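Local coordinates for 450aa long hypothetical fmu protein (Pyrococcus horikoshii, PDB 2YXL) that probably methylates cytosine in RNA at carbon 5, using S-adenosylmethionine as the methyl donor, at residues V250-L255 against T275-L280; G285-F290 against K310-L315; V292-M297 against P314-A319. All coordinates share one frame; numbering follows the deposited sequence.

Contact 1: residues V250-L255 against T275-L280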
loop_
_atom_site.group_PDB
_atom_site.type_symbol
_atom_site.label_atom_id
_atom_site.label_comp_id
_atom_site.label_asym_id
_atom_site.label_seq_id
_atom_site.Cartn_x
_atom_site.Cartn_y
_atom_site.Cartn_z
ATOM N N VAL A 250 5.393 4.549 -13.727
ATOM C CA VAL A 250 5.218 4.187 -15.136
ATOM C C VAL A 250 3.886 4.719 -15.686
ATOM O O VAL A 250 3.826 5.200 -16.823
ATOM C CB VAL A 250 5.318 2.645 -15.335
ATOM C CG1 VAL A 250 4.862 2.228 -16.735
ATOM C CG2 VAL A 250 6.738 2.161 -15.067
ATOM N N ALA A 251 2.838 4.642 -14.867
ATOM C CA ALA A 251 1.503 5.122 -15.235
ATOM C C ALA A 251 1.528 6.515 -15.862
ATOM O O ALA A 251 1.090 6.686 -17.001
ATOM C CB ALA A 251 0.566 5.088 -14.029
ATOM N N SER A 252 2.060 7.497 -15.134
ATOM C CA SER A 252 2.136 8.876 -15.628
ATOM C C SER A 252 2.957 9.008 -16.907
ATOM O O SER A 252 2.607 9.790 -17.789
ATOM C CB SER A 252 2.687 9.818 -14.556
ATOM O OG SER A 252 1.771 9.964 -13.486
ATOM N N ILE A 253 4.046 8.245 -17.005
ATOM C CA ILE A 253 4.910 8.279 -18.188
ATOM C C ILE A 253 4.175 7.734 -19.417
ATOM O O ILE A 253 4.316 8.269 -20.516
ATOM C CB ILE A 253 6.260 7.533 -17.943
ATOM C CG1 ILE A 253 7.101 8.289 -16.912
ATOM C CG2 ILE A 253 7.061 7.374 -19.247
ATOM C CD1 ILE A 253 8.101 7.425 -16.155
ATOM N N VAL A 254 3.383 6.684 -19.213
ATOM C CA VAL A 254 2.599 6.063 -20.285
ATOM C C VAL A 254 1.531 7.012 -20.857
ATOM O O VAL A 254 1.430 7.163 -22.077
ATOM C CB VAL A 254 1.981 4.711 -19.822
ATOM C CG1 VAL A 254 0.841 4.262 -20.743
ATOM C CG2 VAL A 254 3.064 3.640 -19.748
ATOM N N LEU A 255 0.761 7.652 -19.973
ATOM C CA LEU A 255 -0.245 8.642 -20.366
ATOM C C LEU A 255 0.405 9.760 -21.183
ATOM O O LEU A 255 -0.182 10.268 -22.153
ATOM C CB LEU A 255 -0.928 9.241 -19.130
ATOM C CG LEU A 255 -2.429 9.585 -19.119
ATOM C CD1 LEU A 255 -2.689 10.775 -18.197
ATOM C CD2 LEU A 255 -3.047 9.848 -20.493
ATOM N N THR A 275 1.430 14.629 -8.893
ATOM C CA THR A 275 2.684 15.360 -8.732
ATOM C C THR A 275 3.715 14.947 -9.798
ATOM O O THR A 275 4.570 15.746 -10.188
ATOM C CB THR A 275 3.245 15.237 -7.285
ATOM O OG1 THR A 275 4.132 16.328 -7.016
ATOM C CG2 THR A 275 3.974 13.917 -7.064
ATOM N N HIS A 276 3.610 13.706 -10.273
ATOM C CA HIS A 276 4.453 13.188 -11.353
ATOM C C HIS A 276 4.027 13.755 -12.712
ATOM O O HIS A 276 4.871 14.068 -13.552
ATOM C CB HIS A 276 4.402 11.656 -11.359
ATOM C CG HIS A 276 5.474 11.002 -12.177
ATOM N ND1 HIS A 276 6.618 11.659 -12.581
ATOM C CD2 HIS A 276 5.592 9.732 -12.632
ATOM C CE1 HIS A 276 7.380 10.828 -13.272
ATOM N NE2 HIS A 276 6.781 9.651 -13.315
ATOM N N LEU A 277 2.715 13.890 -12.917
ATOM C CA LEU A 277 2.170 14.472 -14.147
ATOM C C LEU A 277 2.681 15.897 -14.348
ATOM O O LEU A 277 3.009 16.292 -15.468
ATOM C CB LEU A 277 0.637 14.460 -14.131
ATOM C CG LEU A 277 -0.142 13.137 -14.139
ATOM C CD1 LEU A 277 -1.591 13.385 -13.743
ATOM C CD2 LEU A 277 -0.076 12.429 -15.487
ATOM N N ALA A 278 2.758 16.651 -13.251
ATOM C CA ALA A 278 3.273 18.021 -13.264
ATOM C C ALA A 278 4.752 18.108 -13.664
ATOM O O ALA A 278 5.161 19.069 -14.321
ATOM C CB ALA A 278 3.046 18.677 -11.917
ATOM N N GLU A 279 5.541 17.110 -13.263
ATOM C CA GLU A 279 6.952 17.016 -13.651
ATOM C C GLU A 279 7.091 16.843 -15.157
ATOM O O GLU A 279 7.914 17.501 -15.791
ATOM C CB GLU A 279 7.639 15.837 -12.958
ATOM C CG GLU A 279 7.837 15.983 -11.462
ATOM C CD GLU A 279 8.771 14.925 -10.893
ATOM O OE1 GLU A 279 9.889 14.746 -11.431
ATOM O OE2 GLU A 279 8.394 14.279 -9.896
ATOM N N LEU A 280 6.276 15.949 -15.714
ATOM C CA LEU A 280 6.280 15.661 -17.148
ATOM C C LEU A 280 5.780 16.835 -17.985
ATOM O O LEU A 280 6.182 17.000 -19.136
ATOM C CB LEU A 280 5.447 14.412 -17.437
ATOM C CG LEU A 280 6.003 13.095 -16.892
ATOM C CD1 LEU A 280 4.921 12.035 -16.875
ATOM C CD2 LEU A 280 7.217 12.637 -17.706
#

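Contact 2: residues G285-F290 against K310-L315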
loop_
_atom_site.group_PDB
_atom_site.type_symbol
_atom_site.label_atom_id
_atom_site.label_comp_id
_atom_site.label_asym_id
_atom_site.label_seq_id
_atom_site.Cartn_x
_atom_site.Cartn_y
_atom_site.Cartn_z
ATOM N N GLY A 285 0.862 24.335 -17.783
ATOM C CA GLY A 285 -0.456 23.785 -18.094
ATOM C C GLY A 285 -1.389 23.832 -16.898
ATOM O O GLY A 285 -1.302 24.742 -16.072
ATOM N N LYS A 286 -2.282 22.848 -16.806
ATOM C CA LYS A 286 -3.258 22.787 -15.718
ATOM C C LYS A 286 -3.638 21.348 -15.363
ATOM O O LYS A 286 -3.873 20.521 -16.247
ATOM C CB LYS A 286 -4.510 23.594 -16.086
ATOM C CG LYS A 286 -5.345 24.052 -14.891
ATOM C CD LYS A 286 -6.338 25.146 -15.277
ATOM C CE LYS A 286 -5.652 26.498 -15.450
ATOM N NZ LYS A 286 -6.593 27.554 -15.908
ATOM N N ILE A 287 -3.686 21.056 -14.065
ATOM C CA ILE A 287 -4.142 19.755 -13.578
ATOM C C ILE A 287 -5.304 19.916 -12.600
ATOM O O ILE A 287 -5.167 20.561 -11.558
ATOM C CB ILE A 287 -3.005 18.935 -12.903
ATOM C CG1 ILE A 287 -1.824 18.740 -13.859
ATOM C CG2 ILE A 287 -3.535 17.580 -12.409
ATOM C CD1 ILE A 287 -0.547 18.275 -13.184
ATOM N N TYR A 288 -6.446 19.329 -12.950
ATOM C CA TYR A 288 -7.585 19.255 -12.044
ATOM C C TYR A 288 -7.499 17.957 -11.246
ATOM O O TYR A 288 -7.521 16.863 -11.821
ATOM C CB TYR A 288 -8.910 19.335 -12.812
ATOM C CG TYR A 288 -9.187 20.682 -13.455
ATOM C CD1 TYR A 288 -9.013 20.870 -14.826
ATOM C CD2 TYR A 288 -9.629 21.765 -12.692
ATOM C CE1 TYR A 288 -9.268 22.104 -15.422
ATOM C CE2 TYR A 288 -9.887 23.004 -13.281
ATOM C CZ TYR A 288 -9.704 23.163 -14.645
ATOM O OH TYR A 288 -9.956 24.382 -15.231
ATOM N N ALA A 289 -7.395 18.087 -9.926
ATOM C CA ALA A 289 -7.213 16.940 -9.038
ATOM C C ALA A 289 -8.419 16.708 -8.125
ATOM O O ALA A 289 -8.666 17.478 -7.195
ATOM C CB ALA A 289 -5.937 17.106 -8.219
ATOM N N PHE A 290 -9.156 15.634 -8.400
ATOM C CA PHE A 290 -10.366 15.293 -7.656
ATOM C C PHE A 290 -10.115 14.218 -6.606
ATOM O O PHE A 290 -9.415 13.237 -6.870
ATOM C CB PHE A 290 -11.462 14.809 -8.610
ATOM C CG PHE A 290 -11.987 15.873 -9.532
ATOM C CD1 PHE A 290 -11.382 16.108 -10.765
ATOM C CD2 PHE A 290 -13.098 16.632 -9.176
ATOM C CE1 PHE A 290 -11.868 17.091 -11.624
ATOM C CE2 PHE A 290 -13.592 17.617 -10.029
ATOM C CZ PHE A 290 -12.975 17.846 -11.255
ATOM N N LYS A 310 2.881 24.233 -9.184
ATOM C CA LYS A 310 2.067 25.450 -9.195
ATOM C C LYS A 310 0.901 25.433 -10.195
ATOM O O LYS A 310 0.181 26.426 -10.334
ATOM C CB LYS A 310 2.956 26.686 -9.412
ATOM C CG LYS A 310 3.842 26.634 -10.650
ATOM C CD LYS A 310 4.744 27.857 -10.724
ATOM C CE LYS A 310 5.603 27.839 -11.978
ATOM N NZ LYS A 310 6.428 29.073 -12.093
ATOM N N ILE A 311 0.709 24.303 -10.871
ATOM C CA ILE A 311 -0.313 24.189 -11.915
ATOM C C ILE A 311 -1.484 23.278 -11.534
ATOM O O ILE A 311 -2.326 22.952 -12.375
ATOM C CB ILE A 311 0.291 23.703 -13.259
ATOM C CG1 ILE A 311 0.908 22.308 -13.105
ATOM C CG2 ILE A 311 1.303 24.720 -13.792
ATOM C CD1 ILE A 311 0.955 21.510 -14.390
ATOM N N VAL A 312 -1.535 22.877 -10.266
ATOM C CA VAL A 312 -2.566 21.953 -9.797
ATOM C C VAL A 312 -3.691 22.686 -9.070
ATOM O O VAL A 312 -3.455 23.410 -8.100
ATOM C CB VAL A 312 -1.971 20.827 -8.903
ATOM C CG1 VAL A 312 -3.078 20.012 -8.229
ATOM C CG2 VAL A 312 -1.072 19.914 -9.725
ATOM N N LYS A 313 -4.913 22.496 -9.564
ATOM C CA LYS A 313 -6.106 23.017 -8.910
ATOM C C LYS A 313 -6.848 21.866 -8.233
ATOM O O LYS A 313 -7.478 21.049 -8.910
ATOM C CB LYS A 313 -7.009 23.750 -9.908
ATOM C CG LYS A 313 -6.413 25.043 -10.449
ATOM C CD LYS A 313 -7.405 25.807 -11.313
ATOM C CE LYS A 313 -6.788 27.091 -11.851
ATOM N NZ LYS A 313 -7.767 27.899 -12.631
ATOM N N PRO A 314 -6.756 21.788 -6.892
ATOM C CA PRO A 314 -7.393 20.708 -6.141
ATOM C C PRO A 314 -8.895 20.929 -5.937
ATOM O O PRO A 314 -9.331 22.052 -5.663
ATOM C CB PRO A 314 -6.648 20.724 -4.803
ATOM C CG PRO A 314 -6.169 22.127 -4.644
ATOM C CD PRO A 314 -6.033 22.730 -6.014
ATOM N N LEU A 315 -9.669 19.856 -6.080
ATOM C CA LEU A 315 -11.121 19.919 -5.954
ATOM C C LEU A 315 -11.671 18.752 -5.134
ATOM O O LEU A 315 -11.734 17.616 -5.611
ATOM C CB LEU A 315 -11.781 19.968 -7.339
ATOM C CG LEU A 315 -11.692 21.277 -8.132
ATOM C CD1 LEU A 315 -11.889 21.016 -9.616
ATOM C CD2 LEU A 315 -12.695 22.309 -7.624
#

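Contact 3: residues V292-M297 against P314-A319. With SFG (sinefungin), chain B.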
loop_
_atom_site.group_PDB
_atom_site.type_symbol
_atom_site.label_atom_id
_atom_site.label_comp_id
_atom_site.label_asym_id
_atom_site.label_seq_id
_atom_site.Cartn_x
_atom_site.Cartn_y
_atom_site.Cartn_z
ATOM N N VAL A 292 -12.544 12.669 -2.941
ATOM C CA VAL A 292 -13.615 12.819 -1.947
ATOM C C VAL A 292 -13.092 12.961 -0.517
ATOM O O VAL A 292 -13.770 13.528 0.344
ATOM C CB VAL A 292 -14.653 11.661 -2.005
ATOM C CG1 VAL A 292 -15.548 11.801 -3.225
ATOM C CG2 VAL A 292 -13.971 10.290 -1.971
ATOM N N ASP A 293 -11.889 12.446 -0.276
ATOM C CA ASP A 293 -11.294 12.457 1.055
ATOM C C ASP A 293 -10.540 13.760 1.308
ATOM O O ASP A 293 -9.523 14.036 0.668
ATOM C CB ASP A 293 -10.375 11.244 1.237
ATOM C CG ASP A 293 -10.107 10.928 2.695
ATOM O OD1 ASP A 293 -9.294 11.642 3.322
ATOM O OD2 ASP A 293 -10.699 9.957 3.214
ATOM N N LYS A 294 -11.057 14.555 2.243
ATOM C CA LYS A 294 -10.483 15.852 2.603
ATOM C C LYS A 294 -9.137 15.693 3.313
ATOM O O LYS A 294 -8.236 16.520 3.146
ATOM C CB LYS A 294 -11.465 16.632 3.493
ATOM C CG LYS A 294 -11.108 18.104 3.743
ATOM C CD LYS A 294 -11.649 19.044 2.661
ATOM C CE LYS A 294 -13.024 19.618 3.017
ATOM N NZ LYS A 294 -14.134 18.631 2.884
ATOM N N MET A 295 -9.013 14.621 4.093
ATOM C CA MET A 295 -7.818 14.352 4.892
ATOM C C MET A 295 -6.667 13.805 4.043
ATOM O O MET A 295 -5.498 13.938 4.411
ATOM C CB MET A 295 -8.160 13.386 6.029
ATOM C CG MET A 295 -7.318 13.558 7.284
ATOM S SD MET A 295 -8.015 12.694 8.712
ATOM C CE MET A 295 -9.363 13.782 9.185
ATOM N N ARG A 296 -7.007 13.183 2.916
ATOM C CA ARG A 296 -6.012 12.716 1.955
ATOM C C ARG A 296 -5.613 13.856 1.021
ATOM O O ARG A 296 -4.473 13.919 0.552
ATOM C CB ARG A 296 -6.552 11.538 1.136
ATOM C CG ARG A 296 -6.847 10.268 1.929
ATOM C CD ARG A 296 -5.664 9.322 2.011
ATOM N NE ARG A 296 -5.291 8.775 0.706
ATOM C CZ ARG A 296 -5.874 7.730 0.123
ATOM N NH1 ARG A 296 -6.881 7.099 0.715
ATOM N NH2 ARG A 296 -5.448 7.318 -1.066
ATOM N N MET A 297 -6.563 14.750 0.756
ATOM C CA MET A 297 -6.341 15.902 -0.116
ATOM C C MET A 297 -5.372 16.909 0.506
ATOM O O MET A 297 -4.590 17.541 -0.210
ATOM C CB MET A 297 -7.671 16.580 -0.466
ATOM C CG MET A 297 -7.556 17.716 -1.480
ATOM S SD MET A 297 -7.150 17.164 -3.149
ATOM C CE MET A 297 -8.783 16.851 -3.812
ATOM N N PRO A 314 -6.756 21.788 -6.892
ATOM C CA PRO A 314 -7.393 20.708 -6.141
ATOM C C PRO A 314 -8.895 20.929 -5.937
ATOM O O PRO A 314 -9.331 22.052 -5.663
ATOM C CB PRO A 314 -6.648 20.724 -4.803
ATOM C CG PRO A 314 -6.169 22.127 -4.644
ATOM C CD PRO A 314 -6.033 22.730 -6.014
ATOM N N LEU A 315 -9.669 19.856 -6.080
ATOM C CA LEU A 315 -11.121 19.919 -5.954
ATOM C C LEU A 315 -11.671 18.752 -5.134
ATOM O O LEU A 315 -11.734 17.616 -5.611
ATOM C CB LEU A 315 -11.781 19.968 -7.339
ATOM C CG LEU A 315 -11.692 21.277 -8.132
ATOM C CD1 LEU A 315 -11.889 21.016 -9.616
ATOM C CD2 LEU A 315 -12.695 22.309 -7.624
ATOM N N VAL A 316 -12.069 19.051 -3.899
ATOM C CA VAL A 316 -12.616 18.049 -2.985
ATOM C C VAL A 316 -14.085 17.778 -3.323
ATOM O O VAL A 316 -14.996 18.222 -2.619
ATOM C CB VAL A 316 -12.466 18.477 -1.497
ATOM C CG1 VAL A 316 -12.722 17.295 -0.566
ATOM C CG2 VAL A 316 -11.083 19.067 -1.238
ATOM N N LYS A 317 -14.301 17.055 -4.419
ATOM C CA LYS A 317 -15.643 16.727 -4.893
ATOM C C LYS A 317 -15.712 15.298 -5.423
ATOM O O LYS A 317 -14.682 14.674 -5.687
ATOM C CB LYS A 317 -16.095 17.710 -5.983
ATOM C CG LYS A 317 -16.736 18.998 -5.468
ATOM C CD LYS A 317 -15.731 20.143 -5.365
ATOM C CE LYS A 317 -16.312 21.340 -4.621
ATOM N NZ LYS A 317 -17.405 22.018 -5.375
ATOM N N ASP A 318 -16.934 14.790 -5.571
ATOM C CA ASP A 318 -17.178 13.496 -6.196
ATOM C C ASP A 318 -16.760 13.561 -7.662
ATOM O O ASP A 318 -17.109 14.505 -8.372
ATOM C CB ASP A 318 -18.659 13.120 -6.073
ATOM C CG ASP A 318 -18.930 11.659 -6.398
ATOM O OD1 ASP A 318 -18.308 11.115 -7.333
ATOM O OD2 ASP A 318 -19.784 11.053 -5.718
ATOM N N ALA A 319 -16.009 12.556 -8.105
ATOM C CA ALA A 319 -15.460 12.543 -9.462
ATOM C C ALA A 319 -16.443 12.017 -10.510
ATOM O O ALA A 319 -16.149 12.050 -11.708
ATOM C CB ALA A 319 -14.155 11.765 -9.503
HETATM N N SFG B . -3.786 8.352 -7.699
HETATM C CA SFG B . -3.428 8.454 -6.273
HETATM C C SFG B . -1.898 8.580 -6.119
HETATM O O SFG B . -1.470 9.113 -5.074
HETATM O OXT SFG B . -1.187 8.154 -7.054
HETATM C CB SFG B . -3.978 7.242 -5.497
HETATM C CG SFG B . -5.518 7.230 -5.502
HETATM C CD SFG B . -6.111 6.085 -4.665
HETATM N NE SFG B . -5.714 4.804 -5.266
HETATM C "C5'" SFG B . -7.656 6.119 -4.634
HETATM C "C4'" SFG B . -8.262 7.482 -4.215
HETATM O "O4'" SFG B . -9.559 7.555 -4.854
HETATM C "C3'" SFG B . -8.541 7.614 -2.707
HETATM O "O3'" SFG B . -7.817 8.744 -2.201
HETATM C "C2'" SFG B . -10.055 7.855 -2.616
HETATM O "O2'" SFG B . -10.367 8.846 -1.629
HETATM C "C1'" SFG B . -10.361 8.399 -4.007
HETATM N N9 SFG B . -11.785 8.269 -4.432
HETATM C C8 SFG B . -12.566 7.196 -4.288
HETATM N N7 SFG B . -13.772 7.446 -4.801
HETATM C C5 SFG B . -13.761 8.688 -5.275
HETATM C C6 SFG B . -14.709 9.488 -5.909
HETATM N N6 SFG B . -15.935 9.029 -6.152
HETATM N N1 SFG B . -14.368 10.736 -6.274
HETATM C C2 SFG B . -13.149 11.206 -6.038
HETATM N N3 SFG B . -12.225 10.468 -5.435
HETATM C C4 SFG B . -12.499 9.211 -5.045
#

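Contact 1: residues V250-L255 against T275-L280
H276 reaches across to S252 and I253. CB lies 3.8 Å from S252 OG. Farther out, CD2 comes within 3.5 Å of S252 CB, which approaches the imidazole obliquely. At the tip, NE2 is 3.8 Å from I253 CD1, a methyl placed at the ring edge and near its plane. This reach follows from the first torsion, chi1 -165°, which sets CG opposite the backbone N and directs the ring to the neighbouring helix. The two helical segments approach to 9.3 Å between axes at a crossing angle of -42°, and S252 sits where they are nearest. Its hydroxyl faces leucine carbon, OG being 3.7 Å from L277 CD2. L280 closes the other flank with CD1, which rests 3.4 Å from S252 O. L255 joins at the far end, its CD1 4.1 Å from L277 CD2. No hydrogen bond spans the interface; S252 OG makes a weak one to K273 O, in the loop-helix region predicted to bind S-adenosylmethionine. The chemistry is therefore dispersive: methyl, methylene and imidazole surfaces hold helix 246-255 against helix 272-280, while the one hydroxyl in the seam turns to a backbone carbonyl for its polar partner.

Contact 2: residues G285-F290 against K310-L315
I287 overlaps V312 of the neighbouring strand and I311 just before it: its CB lies 3.8 Å from V312 CG2, and its CD1 is 3.8 Å from I311 CD1. A289, on the same face of the sheet, continues this patch with CB against V312 CG1. Y288, F290 and L315 occupy the opposite face, where L315 CD1 touches both aromatic side chains, which lie alongside it, 3.7 Å from F290 CZ and 3.9 Å from Y288 CD2; both rings are met obliquely. K286 runs its bent chain across that of K313, with CE 3.8 Å from K313 CE, while the two ammonium groups are both donors and probably rely on solvent to offset their like charge. With an alanine in place of K286, the K313 chain would probably lose the methylenes packed on it and be freer to turn. I287 and A289 each use both N and O: I287 N donates to I311 O and K313 N to I287 O (2.8 Å), then A289 N to K313 O and L315 N to A289 O. This parallel-strand hydrogen-bond pattern, with strand directions 22° apart, belongs to strands joined by a beta-alpha-beta crossover in the Rossmann-like methyltransferase fold.

Contact 3: residues V292-M297 against P314-A319
V292 and D318 meet beside the adenine of bound sinefungin, V292 CG1 lying 3.8 Å from D318 CA. The same methyl is 3.4 Å from sinefungin N1, and CG2 reaches the purine at C4. From the other segment A319 N donates to sinefungin N1 (3.1 Å, 148° at the hydrogen), and sinefungin N6 makes a weak bond to D318 OD1. R296 attends the ribose: sinefungin O3' sits over one face of its guanidinium, toward the rim. The ligand thus lies at the carboxyl end of strands 286-290 and 312-315, the usual cofactor position in a Rossmann-like methyltransferase, and D318 is predicted to bind S-adenosylmethionine. Behind this shell, D293 caps the helix that carries R296: D293 OD1 accepts from R296 N at 2.8 Å, on the anti side of the carboxylate. R296 NH2 also makes a weak hydrogen bond to A269 O, and D318 OD2 forms a salt bridge with R320. On the side of the 314-319 segment, V316 centres an inverse gamma turn closed by a weak bond from K317 N to L315 O. Its CG2 packs 3.8 Å from M297 CG, the two side chains running in opposite directions, and the K294 side chain crosses that of V316 at about a right angle, CD against CG1. M297, with CG anti to its N (chi1 -174°), bends twice to bring CE within 3.5 Å of L315 O and SD against P314 CB.

In the fold
Contact 1 closes along the chain before contacts 2 and 3 open, and the latter two end on overlapping segments, sharing P314 and L315 of strand 312-315. The centres of contacts 1 and 2 lie about 14 Å apart. Those of contacts 2 and 3 are about 12 Å apart, and those of contacts 1 and 3, which do not touch, about 20 Å. Strand 286-290 mediates: I287 CD1 packs on A278 and L277 of helix 272-280, while A289 and F290 meet the M297 methyl of helix 294-306. Contact 2 thus pairs neighbouring strands of one mixed sheet, contact 1 joins two helices that both pack on that sheet, and contact 3 ties the crossover helix and the loop after strand 312-315 to sinefungin within the methyltransferase domain.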